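Local atomic coordinates of D-ribulose-5-phosphate 3-epimerase, putative (Plasmodium falciparum, PDB entry 1TQX), a protein that probably interconverts D-ribulose 5-phosphate and D-xylulose 5-phosphate as a zinc-binding epimerase with a TIM-barrel fold. Residues His92-Asn97 and Pro123-Gln128; Glu98-Cys103 and Val131-Thr136. All coordinates share one frame; numbering follows the deposited sequence.

Contact 1 (His92-Asn97 and Pro123-Gln128)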
# COMPACT_ATOMS: atom_id res chain seq x y z
N HIS A 92 4.27 8.28 -4.88
CA HIS A 92 3.99 7.99 -6.28
C HIS A 92 5.08 8.42 -7.24
O HIS A 92 5.60 9.52 -7.16
CB HIS A 92 2.65 8.62 -6.69
CG HIS A 92 1.48 7.72 -6.47
ND1 HIS A 92 1.06 6.80 -7.40
CD2 HIS A 92 0.70 7.52 -5.37
CE1 HIS A 92 0.08 6.07 -6.89
NE2 HIS A 92 -0.15 6.49 -5.66
N PHE A 93 5.41 7.51 -8.16
CA PHE A 93 6.41 7.74 -9.19
C PHE A 93 5.97 8.99 -9.95
O PHE A 93 6.79 9.84 -10.30
CB PHE A 93 6.44 6.51 -10.12
CG PHE A 93 7.47 6.58 -11.23
CD1 PHE A 93 8.82 6.75 -10.97
CD2 PHE A 93 7.07 6.38 -12.56
CE1 PHE A 93 9.77 6.72 -12.00
CE2 PHE A 93 8.01 6.34 -13.59
CZ PHE A 93 9.36 6.51 -13.31
N GLU A 94 4.66 9.11 -10.17
CA GLU A 94 4.11 10.25 -10.90
C GLU A 94 4.19 11.57 -10.14
O GLU A 94 4.23 12.64 -10.75
CB GLU A 94 2.65 9.99 -11.29
CG GLU A 94 2.43 8.71 -12.10
CD GLU A 94 2.27 7.48 -11.22
OE1 GLU A 94 2.39 7.62 -9.99
OE2 GLU A 94 2.03 6.38 -11.76
N ALA A 95 4.20 11.51 -8.81
CA ALA A 95 4.27 12.72 -8.01
C ALA A 95 5.61 13.44 -8.21
O ALA A 95 5.70 14.65 -8.01
CB ALA A 95 4.08 12.38 -6.53
N LEU A 96 6.63 12.69 -8.60
CA LEU A 96 7.95 13.25 -8.86
C LEU A 96 8.23 13.31 -10.36
O LEU A 96 9.37 13.17 -10.79
CB LEU A 96 9.03 12.42 -8.16
CG LEU A 96 9.32 12.79 -6.70
CD1 LEU A 96 8.03 12.75 -5.91
CD2 LEU A 96 10.35 11.83 -6.10
N ASN A 97 7.17 13.51 -11.14
CA ASN A 97 7.28 13.62 -12.59
C ASN A 97 8.02 12.46 -13.27
O ASN A 97 8.68 12.65 -14.29
CB ASN A 97 7.95 14.95 -12.94
CG ASN A 97 7.11 16.14 -12.53
OD1 ASN A 97 7.59 17.27 -12.46
ND2 ASN A 97 5.83 15.90 -12.27
N PRO A 123 -2.48 2.89 -12.89
CA PRO A 123 -2.81 2.00 -14.01
C PRO A 123 -2.15 2.29 -15.36
O PRO A 123 -1.62 1.38 -16.00
CB PRO A 123 -4.33 2.09 -14.08
CG PRO A 123 -4.70 2.25 -12.63
CD PRO A 123 -3.70 3.28 -12.16
N LYS A 124 -2.16 3.55 -15.78
CA LYS A 124 -1.58 3.91 -17.07
C LYS A 124 -0.06 4.07 -17.11
O LYS A 124 0.49 4.32 -18.18
CB LYS A 124 -2.23 5.20 -17.58
CG LYS A 124 -3.75 5.12 -17.72
CD LYS A 124 -4.32 6.45 -18.19
CE LYS A 124 -5.84 6.41 -18.21
NZ LYS A 124 -6.41 7.73 -18.61
N THR A 125 0.61 3.91 -15.97
CA THR A 125 2.07 4.05 -15.94
C THR A 125 2.80 2.73 -16.20
O THR A 125 2.51 1.71 -15.57
CB THR A 125 2.53 4.63 -14.59
OG1 THR A 125 1.83 5.85 -14.34
CG2 THR A 125 4.03 4.91 -14.60
N ASP A 126 3.75 2.76 -17.13
CA ASP A 126 4.54 1.59 -17.52
C ASP A 126 5.50 1.14 -16.41
O ASP A 126 6.36 1.90 -15.99
CB ASP A 126 5.32 1.94 -18.79
CG ASP A 126 6.19 0.80 -19.28
OD1 ASP A 126 6.92 1.01 -20.28
OD2 ASP A 126 6.16 -0.30 -18.69
N VAL A 127 5.35 -0.11 -15.95
CA VAL A 127 6.21 -0.66 -14.90
C VAL A 127 7.70 -0.63 -15.18
O VAL A 127 8.51 -0.48 -14.27
CB VAL A 127 5.91 -2.15 -14.62
CG1 VAL A 127 5.58 -2.35 -13.16
CG2 VAL A 127 4.83 -2.65 -15.54
N GLN A 128 8.07 -0.82 -16.44
CA GLN A 128 9.48 -0.85 -16.80
C GLN A 128 10.22 0.44 -16.50
O GLN A 128 11.44 0.45 -16.37
CB GLN A 128 9.64 -1.22 -18.28
CG GLN A 128 9.06 -2.59 -18.61
CD GLN A 128 9.51 -3.11 -19.96
OE1 GLN A 128 10.70 -3.36 -20.18
NE2 GLN A 128 8.56 -3.27 -20.88
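Glu-94 OE2 takes two hydrogen bonds, one from the hydroxyl of Thr-125 and one from the backbone N of Lys-122, and so ties together two neighbouring beta-alpha loops of the TIM barrel: the one leaving strand 88-92 and the one leaving strand 116-121. Thr-125 OG1 lies 2.6 Å from Glu-94 OE2, donates its hydrogen bond to the carboxylate, and meets it on the anti lone pair, away from the other oxygen. The glutamate and threonine chains reach toward each other from their separate loops. OE1, the second oxygen, turns back toward the end of strand 88-92 and accepts from His-92 ND1 at 3.0 Å, a His-carboxylate bond with an N-H...O angle of 147°. The acceptor lies close to the imidazole plane, whereas the ring nitrogen reaches OE1 on its syn side, 27° out of the carboxylate plane. The glutamate chain is bent at chi2 (85°), which brings the carboxylate between the histidine and the threonine; with both oxygens bonded, the carboxylate is fixed in rotation. His-92 NE2 in turn is hydrogen-bonded to NE2 of His-70, a zinc ligand, which makes His-92 a second-shell residue and Glu-94 a link behind it; the side chain of Glu-94 lies about 12 Å from the zinc ion. Beside the polar bond runs a smaller apolar touch. Thr-125 CG2 sits anti to the backbone N, which directs this methyl to the edge of the Phe-93 ring, near its plane, while OG1 is left for the carboxylate. Phe-93 also lies on Ile-119 and Ile-121 of strand 116-121; across to the threonine, its CD2 stands 3.9 Å from Thr-125 CG2.

Contact 2 (Glu98-Cys103 and Val131-Thr136)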
# COMPACT_ATOMS: atom_id res chain seq x y z
N GLU A 98 7.89 11.27 -12.70
CA GLU A 98 8.50 10.08 -13.26
C GLU A 98 10.00 10.15 -13.55
O GLU A 98 10.49 9.50 -14.48
CB GLU A 98 7.75 9.67 -14.54
CG GLU A 98 6.31 9.26 -14.29
CD GLU A 98 5.60 8.77 -15.54
OE1 GLU A 98 6.27 8.20 -16.42
OE2 GLU A 98 4.37 8.95 -15.63
N ASP A 99 10.75 10.94 -12.79
CA ASP A 99 12.17 10.97 -13.07
C ASP A 99 12.94 10.23 -11.98
O ASP A 99 12.85 10.53 -10.79
CB ASP A 99 12.67 12.41 -13.27
CG ASP A 99 13.02 13.09 -11.99
OD1 ASP A 99 12.11 13.25 -11.15
OD2 ASP A 99 14.20 13.47 -11.84
N THR A 100 13.67 9.21 -12.43
CA THR A 100 14.46 8.32 -11.59
C THR A 100 15.35 8.97 -10.54
O THR A 100 15.36 8.54 -9.38
CB THR A 100 15.33 7.41 -12.48
OG1 THR A 100 14.48 6.63 -13.32
CG2 THR A 100 16.18 6.48 -11.62
N GLU A 101 16.11 9.98 -10.93
CA GLU A 101 17.01 10.64 -9.99
C GLU A 101 16.29 11.23 -8.78
O GLU A 101 16.75 11.07 -7.65
CB GLU A 101 17.82 11.73 -10.70
CG GLU A 101 18.74 11.17 -11.78
CD GLU A 101 19.78 10.21 -11.23
OE1 GLU A 101 20.47 9.55 -12.03
OE2 GLU A 101 19.92 10.12 -9.99
N ARG A 102 15.17 11.90 -9.02
CA ARG A 102 14.42 12.49 -7.91
C ARG A 102 13.85 11.41 -7.00
O ARG A 102 13.83 11.56 -5.78
CB ARG A 102 13.28 13.37 -8.43
CG ARG A 102 13.74 14.70 -9.02
CD ARG A 102 12.54 15.57 -9.36
NE ARG A 102 11.74 15.88 -8.18
CZ ARG A 102 10.49 16.35 -8.22
NH1 ARG A 102 9.91 16.57 -9.39
NH2 ARG A 102 9.83 16.59 -7.10
N CYS A 103 13.39 10.31 -7.60
CA CYS A 103 12.84 9.21 -6.83
C CYS A 103 13.93 8.53 -6.00
O CYS A 103 13.71 8.17 -4.84
CB CYS A 103 12.17 8.19 -7.76
SG CYS A 103 10.63 8.81 -8.53
N VAL A 131 12.50 0.27 -13.31
CA VAL A 131 13.74 -0.50 -13.26
C VAL A 131 14.97 0.24 -12.70
O VAL A 131 15.64 -0.25 -11.80
CB VAL A 131 14.07 -1.10 -14.64
CG1 VAL A 131 15.41 -1.83 -14.59
CG2 VAL A 131 12.97 -2.07 -15.05
N PRO A 132 15.28 1.44 -13.23
CA PRO A 132 16.45 2.16 -12.72
C PRO A 132 16.40 2.37 -11.20
O PRO A 132 17.41 2.24 -10.51
CB PRO A 132 16.40 3.48 -13.48
CG PRO A 132 15.78 3.08 -14.79
CD PRO A 132 14.66 2.17 -14.35
N ILE A 133 15.22 2.68 -10.68
CA ILE A 133 15.06 2.91 -9.25
C ILE A 133 15.13 1.60 -8.47
O ILE A 133 15.83 1.51 -7.46
CB ILE A 133 13.71 3.57 -8.93
CG1 ILE A 133 13.55 4.85 -9.76
CG2 ILE A 133 13.63 3.88 -7.45
CD1 ILE A 133 12.14 5.42 -9.73
N LEU A 134 14.41 0.60 -8.95
CA LEU A 134 14.38 -0.70 -8.29
C LEU A 134 15.74 -1.38 -8.25
O LEU A 134 16.02 -2.13 -7.32
CB LEU A 134 13.35 -1.61 -8.98
CG LEU A 134 11.90 -1.12 -8.91
CD1 LEU A 134 10.98 -2.12 -9.62
CD2 LEU A 134 11.49 -0.95 -7.46
N ASP A 135 16.58 -1.12 -9.25
CA ASP A 135 17.89 -1.74 -9.28
C ASP A 135 18.83 -1.24 -8.18
O ASP A 135 19.84 -1.89 -7.88
CB ASP A 135 18.55 -1.55 -10.65
CG ASP A 135 17.95 -2.45 -11.72
OD1 ASP A 135 17.23 -3.41 -11.38
OD2 ASP A 135 18.22 -2.21 -12.92
N THR A 136 18.50 -0.11 -7.56
CA THR A 136 19.33 0.45 -6.50
C THR A 136 19.12 -0.27 -5.17
O THR A 136 19.89 -0.08 -4.22
CB THR A 136 19.01 1.94 -6.27
OG1 THR A 136 17.72 2.06 -5.66
CG2 THR A 136 19.02 2.70 -7.58
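Thr-100 and Cys-103, one turn apart at the start of helix 100-111, meet Pro-132 and Ile-133 of the short helix 131-134 through van der Waals contacts, joining two successive helical elements on the outside of the barrel. The methyl of Thr-100 does most at the outer end: CG2 lies 3.5 Å from Pro-132 CB and 3.6 Å from Ile-133 CG1, touching both residues. Its side chain stands roughly perpendicular to that of the proline but runs antiparallel alongside the isoleucine. Deeper in, Ile-133 CD1 presses on Cys-103 CB at 3.4 Å, a close approach for two carbons, with Cys-103 SG at 3.9 Å from the same methyl. Chi1 of Ile-133 (-54°) sets CG1 anti to the carbonyl carbon, and the nearly extended chi2 (168°) carries CD1 on to the cysteine.

No hydrogen bond crosses between the segments; those close by hold the chain on each side. Asp-99 is the N-cap of helix 100-111, its OD2 accepting weakly from Arg-102 N. In the other segment Ile-133 O is gripped twice by Thr-136, by its backbone N and by OG1 at 2.7 Å.

Cys-103 and Ile-133 both rest on Ile-119 of strand 116-121, on the barrel side of the two helices, and on the far flank Val-131 and Leu-134 pack against helix 161-170.

In the fold
Both contacts join the chain after strand 88-92 to the chain after strand 116-121: contact 1 links the loops that follow these strands, and contact 2 the helices those loops lead into. Contact 1 is buried, nearer the centre of the chain, and built round a charged group connected to the metal site; contact 2, farther out and only partly buried, is held by van der Waals packing and lies away from the zinc and the predicted substrate site. Phe-93 bridges them, its CE1 3.5 Å from Ile-133 CD1 and its CD1 3.7 Å from Cys-103 SG, so the two contacts adjoin. A probable backbone hydrogen bond from Glu-98 N to Phe-93 O (3.0 Å) also connects them.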